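Local coordinates for protein putative phosphomethylpyrimidine kinase (Bacteroides thetaiotaomicron, PDB 3MBH) that probably phosphorylates pyridoxal with ATP as a ribokinase-clan vitamin B6 kinase, and here holds pyridoxal in its substrate pocket, at residues A[19-24]-A[271-276]; A[28-33]-A[224-229]; A[49-54]-A[219-224]; A[14-17]-A[23-26]. All blocks are in the same frame, centred on the assembly; numbering follows the deposited sequence.

Interaction 1: residues A[19-24]-A[271-276]; sequences MGRVSL and LLEKVL. With PXL (3-hydroxy-5-(hydroxymethyl)-2-methylisonicotinaldehyde), chain G.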
# COMPACT_ATOMS: atom_id res chain seq x y z
N MSE A 19 25.47 14.93 -10.40
CA MSE A 19 24.27 15.13 -11.21
C MSE A 19 24.22 14.01 -12.25
O MSE A 19 25.20 13.36 -12.54
CB MSE A 19 24.25 16.53 -11.82
CG MSE A 19 23.45 17.55 -10.97
SE MSE A 19 21.58 17.03 -11.35
CE MSE A 19 21.47 17.42 -13.31
N GLY A 20 23.03 13.77 -12.76
CA GLY A 20 22.75 12.64 -13.58
C GLY A 20 22.33 11.53 -12.67
O GLY A 20 22.65 11.50 -11.47
N ARG A 21 21.64 10.55 -13.22
CA ARG A 21 21.27 9.43 -12.41
C ARG A 21 22.02 8.20 -12.91
O ARG A 21 21.53 7.45 -13.73
CB ARG A 21 19.77 9.24 -12.44
CG ARG A 21 19.01 10.39 -11.82
CD ARG A 21 17.54 10.07 -11.93
NE ARG A 21 16.67 10.92 -11.12
CZ ARG A 21 16.17 12.09 -11.47
NH1 ARG A 21 16.48 12.65 -12.63
NH2 ARG A 21 15.32 12.71 -10.64
N VAL A 22 23.25 8.03 -12.40
CA VAL A 22 24.11 6.93 -12.76
C VAL A 22 24.69 6.36 -11.47
O VAL A 22 24.58 6.97 -10.40
CB VAL A 22 25.29 7.37 -13.66
CG1 VAL A 22 24.76 7.83 -15.06
CG2 VAL A 22 26.18 8.46 -12.97
N SER A 23 25.25 5.19 -11.58
CA SER A 23 26.20 4.67 -10.59
C SER A 23 25.64 4.71 -9.14
O SER A 23 24.49 4.30 -8.91
CB SER A 23 27.56 5.35 -10.76
OG SER A 23 27.50 6.77 -10.62
N LEU A 24 26.42 5.14 -8.15
CA LEU A 24 25.95 5.02 -6.75
C LEU A 24 24.61 5.75 -6.44
O LEU A 24 23.81 5.28 -5.60
CB LEU A 24 27.03 5.49 -5.73
CG LEU A 24 28.23 4.53 -5.64
CD1 LEU A 24 29.34 5.22 -4.75
CD2 LEU A 24 27.84 3.16 -5.13
N LEU A 271 13.09 9.28 -14.36
CA LEU A 271 12.62 9.93 -13.15
C LEU A 271 12.46 8.94 -12.00
O LEU A 271 11.34 8.58 -11.59
CB LEU A 271 11.34 10.70 -13.36
CG LEU A 271 11.45 12.12 -13.86
CD1 LEU A 271 10.04 12.70 -13.83
CD2 LEU A 271 12.43 13.00 -13.07
N LEU A 272 13.62 8.51 -11.51
CA LEU A 272 13.76 7.47 -10.52
C LEU A 272 12.86 7.70 -9.30
O LEU A 272 12.07 6.83 -8.92
CB LEU A 272 15.26 7.37 -10.12
CG LEU A 272 15.48 6.21 -9.14
CD1 LEU A 272 15.00 4.83 -9.78
CD2 LEU A 272 16.95 6.14 -8.77
N GLU A 273 12.93 8.90 -8.71
CA GLU A 273 12.21 9.16 -7.45
C GLU A 273 10.77 9.16 -7.61
O GLU A 273 10.02 8.82 -6.68
CB GLU A 273 12.69 10.45 -6.76
CG GLU A 273 14.13 10.32 -6.32
CD GLU A 273 15.11 10.49 -7.39
OE1 GLU A 273 14.73 10.92 -8.54
OE2 GLU A 273 16.29 10.20 -7.11
N LYS A 274 10.35 9.39 -8.84
CA LYS A 274 8.96 9.41 -9.12
C LYS A 274 8.39 8.01 -9.22
O LYS A 274 7.20 7.81 -8.96
CB LYS A 274 8.76 10.22 -10.42
CG LYS A 274 7.40 10.60 -10.76
CD LYS A 274 6.87 11.79 -10.01
CE LYS A 274 5.33 11.82 -10.37
NZ LYS A 274 4.60 12.89 -9.70
N VAL A 275 9.20 7.00 -9.52
CA VAL A 275 8.64 5.64 -9.68
C VAL A 275 9.14 4.63 -8.69
O VAL A 275 8.77 3.46 -8.72
CB VAL A 275 8.84 5.14 -11.11
CG1 VAL A 275 8.03 6.02 -12.09
CG2 VAL A 275 10.36 5.07 -11.48
N LEU A 276 9.97 5.07 -7.77
CA LEU A 276 10.65 4.16 -6.87
C LEU A 276 9.68 3.27 -6.04
O LEU A 276 9.93 2.09 -5.84
CB LEU A 276 11.55 4.99 -5.94
CG LEU A 276 12.66 4.37 -5.11
CD1 LEU A 276 13.66 3.60 -5.98
CD2 LEU A 276 13.34 5.50 -4.30
OP4 PXL G . 26.95 3.19 -15.76
C5A PXL G . 26.89 4.36 -16.57
C5 PXL G . 27.85 5.41 -15.99
C6 PXL G . 28.37 5.39 -14.71
N1 PXL G . 29.22 6.33 -14.29
C2 PXL G . 29.65 7.40 -14.99
C3 PXL G . 29.14 7.53 -16.36
C4 PXL G . 28.24 6.47 -16.86
C4A PXL G . 27.61 6.49 -18.18
O4A PXL G . 27.69 7.55 -18.72
O3 PXL G . 29.50 8.51 -17.21
C2A PXL G . 30.57 8.37 -14.27

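Interaction 2: residues A[28-33]-A[224-229]; sequences IPILSS and GDTFTS. With PXL (3-hydroxy-5-(hydroxymethyl)-2-methylisonicotinaldehyde), chain G.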
# COMPACT_ATOMS: atom_id res chain seq x y z
N ILE A 28 22.24 2.94 -4.77
CA ILE A 28 21.88 3.07 -3.35
C ILE A 28 20.33 3.16 -3.14
O ILE A 28 19.76 2.32 -2.44
CB ILE A 28 22.63 4.23 -2.64
CG1 ILE A 28 24.11 3.87 -2.51
CG2 ILE A 28 22.03 4.49 -1.28
CD1 ILE A 28 25.04 5.14 -2.19
N PRO A 29 19.65 4.10 -3.79
CA PRO A 29 18.19 4.17 -3.58
C PRO A 29 17.41 2.93 -4.01
O PRO A 29 16.46 2.50 -3.31
CB PRO A 29 17.75 5.38 -4.42
CG PRO A 29 18.91 5.87 -5.10
CD PRO A 29 20.14 5.16 -4.68
N ILE A 30 17.78 2.34 -5.14
CA ILE A 30 17.05 1.16 -5.63
C ILE A 30 17.25 -0.03 -4.67
O ILE A 30 16.28 -0.60 -4.17
CB ILE A 30 17.49 0.79 -7.02
CG1 ILE A 30 17.00 1.88 -7.99
CG2 ILE A 30 16.97 -0.68 -7.38
CD1 ILE A 30 17.41 1.64 -9.49
N LEU A 31 18.49 -0.39 -4.39
CA LEU A 31 18.74 -1.57 -3.58
C LEU A 31 18.26 -1.34 -2.13
O LEU A 31 17.73 -2.25 -1.55
CB LEU A 31 20.20 -2.05 -3.65
CG LEU A 31 20.62 -2.66 -5.01
CD1 LEU A 31 22.12 -2.81 -5.14
CD2 LEU A 31 19.92 -4.03 -5.25
N SER A 32 18.44 -0.13 -1.55
CA SER A 32 17.90 0.14 -0.22
C SER A 32 16.37 -0.07 -0.22
O SER A 32 15.83 -0.67 0.70
CB SER A 32 18.12 1.58 0.23
OG SER A 32 19.47 1.96 0.13
N SER A 33 15.69 0.47 -1.23
CA SER A 33 14.23 0.31 -1.37
C SER A 33 13.87 -1.17 -1.43
O SER A 33 12.89 -1.60 -0.84
CB SER A 33 13.72 1.05 -2.61
OG SER A 33 13.97 2.45 -2.48
N GLY A 224 21.46 1.48 -17.63
CA GLY A 224 22.13 0.22 -17.32
C GLY A 224 22.36 0.01 -15.82
O GLY A 224 22.28 -1.10 -15.32
N ASP A 225 22.62 1.10 -15.10
CA ASP A 225 22.75 1.04 -13.68
C ASP A 225 21.40 0.77 -13.02
O ASP A 225 21.32 -0.02 -12.07
CB ASP A 225 23.40 2.31 -13.11
CG ASP A 225 24.78 2.58 -13.70
OD1 ASP A 225 25.62 1.63 -13.83
OD2 ASP A 225 25.00 3.76 -14.06
N THR A 226 20.34 1.36 -13.53
CA THR A 226 18.99 1.08 -12.99
C THR A 226 18.62 -0.37 -13.29
O THR A 226 18.17 -1.10 -12.40
CB THR A 226 17.93 2.00 -13.60
OG1 THR A 226 18.19 3.32 -13.19
CG2 THR A 226 16.52 1.59 -13.17
N PHE A 227 18.84 -0.78 -14.53
CA PHE A 227 18.58 -2.16 -14.93
C PHE A 227 19.29 -3.21 -14.04
O PHE A 227 18.69 -4.15 -13.55
CB PHE A 227 18.98 -2.38 -16.40
CG PHE A 227 18.75 -3.79 -16.88
CD1 PHE A 227 17.53 -4.17 -17.37
CD2 PHE A 227 19.77 -4.74 -16.81
CE1 PHE A 227 17.32 -5.50 -17.77
CE2 PHE A 227 19.57 -6.07 -17.22
CZ PHE A 227 18.35 -6.44 -17.70
N THR A 228 20.59 -3.03 -13.87
CA THR A 228 21.42 -3.99 -13.15
C THR A 228 21.12 -3.97 -11.67
O THR A 228 21.10 -5.04 -11.05
CB THR A 228 22.95 -3.84 -13.51
OG1 THR A 228 23.08 -3.91 -14.94
CG2 THR A 228 23.83 -4.94 -12.80
N SER A 229 20.79 -2.78 -11.13
CA SER A 229 20.40 -2.66 -9.71
C SER A 229 19.09 -3.46 -9.45
O SER A 229 19.00 -4.23 -8.46
CB SER A 229 20.17 -1.18 -9.33
OG SER A 229 21.39 -0.46 -9.23
OP4 PXL G . 26.95 3.19 -15.76
C5A PXL G . 26.89 4.36 -16.57
C5 PXL G . 27.85 5.41 -15.99
C6 PXL G . 28.37 5.39 -14.71
N1 PXL G . 29.22 6.33 -14.29
C2 PXL G . 29.65 7.40 -14.99
C3 PXL G . 29.14 7.53 -16.36
C4 PXL G . 28.24 6.47 -16.86
C4A PXL G . 27.61 6.49 -18.18
O4A PXL G . 27.69 7.55 -18.72
O3 PXL G . 29.50 8.51 -17.21
C2A PXL G . 30.57 8.37 -14.27

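Interaction 3: residues A[49-54]-A[219-224]; sequences HTQYPG and HYPGTG. With PXL (3-hydroxy-5-(hydroxymethyl)-2-methylisonicotinaldehyde), chain G.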
# COMPACT_ATOMS: atom_id res chain seq x y z
N HIS A 49 27.70 12.74 -14.75
CA HIS A 49 28.16 11.65 -15.60
C HIS A 49 28.91 12.18 -16.83
O HIS A 49 28.87 13.39 -17.15
CB HIS A 49 27.02 10.67 -15.97
CG HIS A 49 25.91 11.28 -16.78
ND1 HIS A 49 26.12 11.86 -18.02
CD2 HIS A 49 24.60 11.42 -16.52
CE1 HIS A 49 24.96 12.31 -18.48
NE2 HIS A 49 24.03 12.08 -17.58
N THR A 50 29.62 11.27 -17.51
CA THR A 50 30.50 11.64 -18.64
C THR A 50 29.82 11.79 -20.00
O THR A 50 30.49 11.99 -21.02
CB THR A 50 31.66 10.63 -18.75
OG1 THR A 50 31.13 9.33 -19.06
CG2 THR A 50 32.46 10.58 -17.45
N GLN A 51 28.49 11.72 -20.05
CA GLN A 51 27.75 12.04 -21.28
C GLN A 51 27.28 13.50 -21.32
O GLN A 51 26.68 13.96 -22.27
CB GLN A 51 26.62 11.05 -21.49
CG GLN A 51 27.08 9.58 -21.56
CD GLN A 51 25.98 8.62 -21.98
OE1 GLN A 51 25.40 8.78 -23.06
NE2 GLN A 51 25.72 7.57 -21.16
N TYR A 52 27.53 14.26 -20.26
CA TYR A 52 27.49 15.70 -20.36
C TYR A 52 28.76 16.21 -21.10
O TYR A 52 29.80 15.51 -21.18
CB TYR A 52 27.37 16.33 -18.95
CG TYR A 52 25.98 16.32 -18.33
CD1 TYR A 52 25.03 17.25 -18.71
CD2 TYR A 52 25.62 15.40 -17.37
CE1 TYR A 52 23.78 17.27 -18.15
CE2 TYR A 52 24.36 15.39 -16.81
CZ TYR A 52 23.45 16.33 -17.19
OH TYR A 52 22.23 16.32 -16.62
N PRO A 53 28.71 17.45 -21.60
CA PRO A 53 29.91 17.91 -22.32
C PRO A 53 31.18 17.94 -21.45
O PRO A 53 32.27 17.71 -21.96
CB PRO A 53 29.53 19.31 -22.81
CG PRO A 53 28.03 19.40 -22.64
CD PRO A 53 27.59 18.40 -21.65
N GLY A 54 31.07 18.14 -20.16
CA GLY A 54 32.25 18.22 -19.32
C GLY A 54 31.90 17.63 -17.95
O GLY A 54 30.72 17.40 -17.63
N HIS A 219 18.92 6.60 -24.82
CA HIS A 219 18.54 8.02 -24.68
C HIS A 219 18.66 8.54 -23.24
O HIS A 219 18.62 9.76 -23.04
CB HIS A 219 17.11 8.22 -25.15
CG HIS A 219 16.94 8.08 -26.62
ND1 HIS A 219 15.80 8.47 -27.27
CD2 HIS A 219 17.78 7.60 -27.57
CE1 HIS A 219 15.93 8.24 -28.57
NE2 HIS A 219 17.13 7.71 -28.78
N TYR A 220 18.75 7.66 -22.24
CA TYR A 220 18.77 8.07 -20.81
C TYR A 220 19.98 7.46 -20.08
O TYR A 220 19.90 6.31 -19.63
CB TYR A 220 17.49 7.68 -20.07
CG TYR A 220 16.24 8.16 -20.77
CD1 TYR A 220 15.72 9.38 -20.51
CD2 TYR A 220 15.61 7.36 -21.70
CE1 TYR A 220 14.57 9.83 -21.20
CE2 TYR A 220 14.55 7.78 -22.35
CZ TYR A 220 14.01 9.00 -22.09
OH TYR A 220 12.91 9.38 -22.79
N PRO A 221 21.05 8.25 -19.91
CA PRO A 221 22.25 7.79 -19.28
C PRO A 221 21.93 7.21 -17.92
O PRO A 221 21.05 7.73 -17.22
CB PRO A 221 23.06 9.07 -19.13
CG PRO A 221 22.62 9.86 -20.33
CD PRO A 221 21.14 9.67 -20.23
N GLY A 222 22.61 6.11 -17.61
CA GLY A 222 22.48 5.40 -16.36
C GLY A 222 21.38 4.37 -16.32
O GLY A 222 21.14 3.78 -15.28
N THR A 223 20.70 4.14 -17.44
CA THR A 223 19.65 3.12 -17.43
C THR A 223 20.20 1.70 -17.24
O THR A 223 19.50 0.83 -16.73
CB THR A 223 18.84 3.18 -18.71
OG1 THR A 223 18.13 4.44 -18.77
CG2 THR A 223 17.86 2.01 -18.78
N GLY A 224 21.46 1.48 -17.63
CA GLY A 224 22.13 0.22 -17.32
C GLY A 224 22.36 0.01 -15.82
O GLY A 224 22.28 -1.10 -15.32
OP4 PXL G . 26.95 3.19 -15.76
C5A PXL G . 26.89 4.36 -16.57
C5 PXL G . 27.85 5.41 -15.99
C6 PXL G . 28.37 5.39 -14.71
N1 PXL G . 29.22 6.33 -14.29
C2 PXL G . 29.65 7.40 -14.99
C3 PXL G . 29.14 7.53 -16.36
C4 PXL G . 28.24 6.47 -16.86
C4A PXL G . 27.61 6.49 -18.18
O4A PXL G . 27.69 7.55 -18.72
O3 PXL G . 29.50 8.51 -17.21
C2A PXL G . 30.57 8.37 -14.27

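Interaction 4: residues A[14-17]-A[23-26]; sequences HDLS and SLTV. With PXL (3-hydroxy-5-(hydroxymethyl)-2-methylisonicotinaldehyde), chain G.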
# COMPACT_ATOMS: atom_id res chain seq x y z
N HIS A 14 31.20 1.32 -7.67
CA HIS A 14 30.73 2.24 -8.65
C HIS A 14 31.24 3.61 -8.26
O HIS A 14 31.64 3.83 -7.12
CB HIS A 14 29.19 2.32 -8.66
CG HIS A 14 28.50 1.04 -9.01
ND1 HIS A 14 27.95 0.81 -10.25
CD2 HIS A 14 28.18 -0.04 -8.26
CE1 HIS A 14 27.39 -0.39 -10.28
NE2 HIS A 14 27.51 -0.93 -9.09
N ASP A 15 31.20 4.53 -9.22
CA ASP A 15 31.50 5.90 -8.96
C ASP A 15 30.36 6.68 -8.24
O ASP A 15 29.20 6.24 -8.17
CB ASP A 15 31.86 6.57 -10.26
CG ASP A 15 30.67 6.75 -11.16
OD1 ASP A 15 30.39 5.81 -11.99
OD2 ASP A 15 29.94 7.77 -10.95
N LEU A 16 30.72 7.84 -7.68
CA LEU A 16 29.78 8.79 -7.10
C LEU A 16 29.79 10.01 -7.99
O LEU A 16 30.80 10.71 -8.08
CB LEU A 16 30.15 9.19 -5.69
CG LEU A 16 29.12 10.04 -4.89
CD1 LEU A 16 27.89 9.19 -4.49
CD2 LEU A 16 29.71 10.67 -3.67
N SER A 17 28.65 10.22 -8.66
CA SER A 17 28.41 11.33 -9.51
C SER A 17 27.33 12.26 -8.91
O SER A 17 26.24 11.83 -8.60
CB SER A 17 27.94 10.88 -10.90
OG SER A 17 29.01 10.44 -11.67
N SER A 23 25.25 5.19 -11.58
CA SER A 23 26.20 4.67 -10.59
C SER A 23 25.64 4.71 -9.14
O SER A 23 24.49 4.30 -8.91
CB SER A 23 27.56 5.35 -10.76
OG SER A 23 27.50 6.77 -10.62
N LEU A 24 26.42 5.14 -8.15
CA LEU A 24 25.95 5.02 -6.75
C LEU A 24 24.61 5.75 -6.44
O LEU A 24 23.81 5.28 -5.60
CB LEU A 24 27.03 5.49 -5.73
CG LEU A 24 28.23 4.53 -5.64
CD1 LEU A 24 29.34 5.22 -4.75
CD2 LEU A 24 27.84 3.16 -5.13
N THR A 25 24.34 6.87 -7.11
CA THR A 25 23.14 7.63 -6.83
C THR A 25 21.92 6.92 -7.43
O THR A 25 20.80 7.36 -7.18
CB THR A 25 23.22 9.08 -7.31
OG1 THR A 25 23.53 9.12 -8.71
CG2 THR A 25 24.25 9.84 -6.53
N VAL A 26 22.13 5.82 -8.15
CA VAL A 26 21.03 4.96 -8.62
C VAL A 26 21.02 3.67 -7.78
O VAL A 26 19.96 3.21 -7.34
CB VAL A 26 21.25 4.73 -10.15
CG1 VAL A 26 20.57 3.52 -10.66
CG2 VAL A 26 20.80 6.02 -10.93
OP4 PXL G . 26.95 3.19 -15.76
C5A PXL G . 26.89 4.36 -16.57
C5 PXL G . 27.85 5.41 -15.99
C6 PXL G . 28.37 5.39 -14.71
N1 PXL G . 29.22 6.33 -14.29
C2 PXL G . 29.65 7.40 -14.99
C3 PXL G . 29.14 7.53 -16.36
C4 PXL G . 28.24 6.47 -16.86
C4A PXL G . 27.61 6.49 -18.18
O4A PXL G . 27.69 7.55 -18.72
O3 PXL G . 29.50 8.51 -17.21
C2A PXL G . 30.57 8.37 -14.27
O HOH W 1 26.58 8.31 -8.63
O HOH W 2 23.60 11.77 -9.23

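Interaction 1: residues A[19-24]-A[271-276]
Arg21, in the loop between strand 9-17 and helix 24-33, and Leu272, on the short, weakly bonded helix 272-275, bring the two backbones nearest each other, CA to CA 8.0 Å, so that long side chains must bridge the gap. Arg21 does this with an outstretched chain: chi2 of 179° carries CD and NE past Leu272, whose CB lies 3.9 Å from Arg21 NE. The guanidinium then meets Glu273 side-on, through NE and NH2, and both nitrogens converge on the single oxygen OE1. The NH2 to OE1 bond of this salt bridge is 2.8 Å long and fairly straight at 158°, while NE reaches OE1 at 3.2 Å over a more bent path. OE1 lies close to the guanidinium plane, but the carboxylate is turned 46° against it, and both donors approach on its syn side. Leu271 supplies the apolar wall: its CA sits over one guanidinium face, and its CD2 is 3.8 Å from Arg21 NH2. The remaining nitrogen, NH1, is bonded to the carbonyl of Glu268. A leucine in place of Arg21 would probably leave the buried carboxylate of Glu273 without its charge partner and the Glu268 carbonyl without this donor. Next along the loop, Val22 turns to the pyridoxal, its CB 3.8 Å from ring atom C6. Gln37 and Phe36 of the second subunit pack on Arg21 and Glu273, respectively. The paired charges, enclosed by protein on several sides, therefore tether the substrate loop to the C-terminal part of the chain.

Interaction 2: residues A[28-33]-A[224-229]
Ile30 reaches from helix 28-33 to the flank of helix 224-229 with both its branches. Its CD1, carried outward by an extended chi2 of 179°, lies 3.8 Å from Thr226 CG2, the two side chains crossing at about a right angle. Its CG2 rests 3.8 Å from Ser229 CB. Beside it Leu31 presses CD2 against the backbone carbonyl of Ser229, 3.3 Å from the oxygen, a tight fit. The segments run almost parallel, with axes 9.7 Å apart and a crossing angle of -17°, and belong to two helices of the ribokinase-like alpha/beta fold. Ser229 keeps its hydroxyl out of the interface by bonding Asp225 O, which its own backbone N grips from the opposite face of the carbonyl plane. One turn earlier, Asp225 faces the substrate: the pyridoxal hydroxyl OP4 donates to its OD2 at 2.6 Å. That oxygen also takes the backbone N-H of Ser23, which ties the carboxylate to the loop before helix 24-33. An alanine at Asp225 would probably leave both OP4 and Ser23 N without this acceptor. Farther out, Phe251 and Ile252 of helix 241-257 touch Thr226, and Pro29 of the second subunit packs on Ile28.

Interaction 3: residues A[49-54]-A[219-224]
Pro221 lays its CB over one face of the His49 imidazole, 3.8 Å from the ring centroid and 23° off the normal, a CH-pi contact set toward the NE2 side, where CB to NE2 is 3.5 Å. Tyr52 covers the opposite face with CD2, also toward the rim, so the imidazole lies between Pro221 CB and Tyr52 CD2. Two in-ring nitrogens fix its rotation: ND1 accepts the backbone N-H of Gln51 close to the ring plane, and NE2 is bonded to the carbonyl of Arg267. With chi1 at 63°, CG of His49 sits between its backbone N and carbonyl carbon, folding the ring back toward that Gln51 N-H. Gln51 stretches past the same proline, its NE2 3.7 Å from Pro221 CB. A nearly straight bond of 3.1 Å runs from Gln51 NE2 to the aldehyde oxygen O4A of PXL, the pyridoxal. Thr50, between them in the type I turn from His49 to Tyr52, holds the phenolic oxygen O3 of the ligand doubly: its backbone N donates at 2.8 Å, and OG1 is hydrogen-bonded at 2.6 Å. Across the contact, Pro221 occupies the second position of a type II turn from Tyr220 to Thr223, and Gly222, with positive phi, stands at the N-cap position of helix 223-236. The Gly-Thr-Gly-Asp sequence that starts here is consistent with the conserved motif at this helix in related ribokinase-clan kinases. Proline and imidazole thus meet through carbon and pi surface, while Thr50 N, Thr50 OG1 and Gln51 NE2 serve the substrate oxygens; the contact joins a recognition loop to the helix that carries Asp225.

Interaction 4: residues A[14-17]-A[23-26]
Asp15 and Ser23 meet at the N-terminal end of helix 24-33, in the beta-alpha-beta unit formed by strand 9-17, this helix and strand 37-40. The backbone N of Leu24 donates to Asp15 O at 3.0 Å, nearly along the C=O axis. Ser23 OG lies 2.7 Å from Asp15 OD2. Ser17 OG donates to the same OD2 at 2.9 Å, which steadies the carboxylate from the strand side. Its other oxygen, OD1, stands 2.6 Å from the pyridine nitrogen N1 of pyridoxal, where a negative carboxylate would be expected to polarise the ring. A chi1 of 72° places CG of Asp15 between its backbone N and carbonyl carbon, curling the carboxylate back toward Ser23. One water accepts from Ser17 N and Thr25 N and donates to Ser23 OG; a second donates to Thr25 OG1, which is also bonded to Val22 O. Around this polar knot Leu24 packs its CG and CD2 on His14 CB, and Pro42 of the second subunit lies against Leu16. The side chains of Leu16 and Leu24 cross at about a right angle, with Leu16 CD1 4.0 Å from Leu24 CB.

All four contacts are mainly buried; interaction 3 comes nearest the surface, through the partly exposed Gln51. Interactions 2 and 4 both use helix 24-33, interactions 2 and 3 both use helix 223-236, and interactions 1 and 4 share Ser23 and Leu24. Chemistry follows position. Between the two helices, interaction 2 is apolar packing; at the helix start, interaction 4 is a network of hydrogen bonds and waters; interaction 1 spans the chain with a charge pair; interaction 3 is a carbon-on-ring contact. The pyridoxal is reached from all four, and Val22 of 19-24 packs on both His49 and Gly222 of interaction 3. Each contact also meets the second subunit.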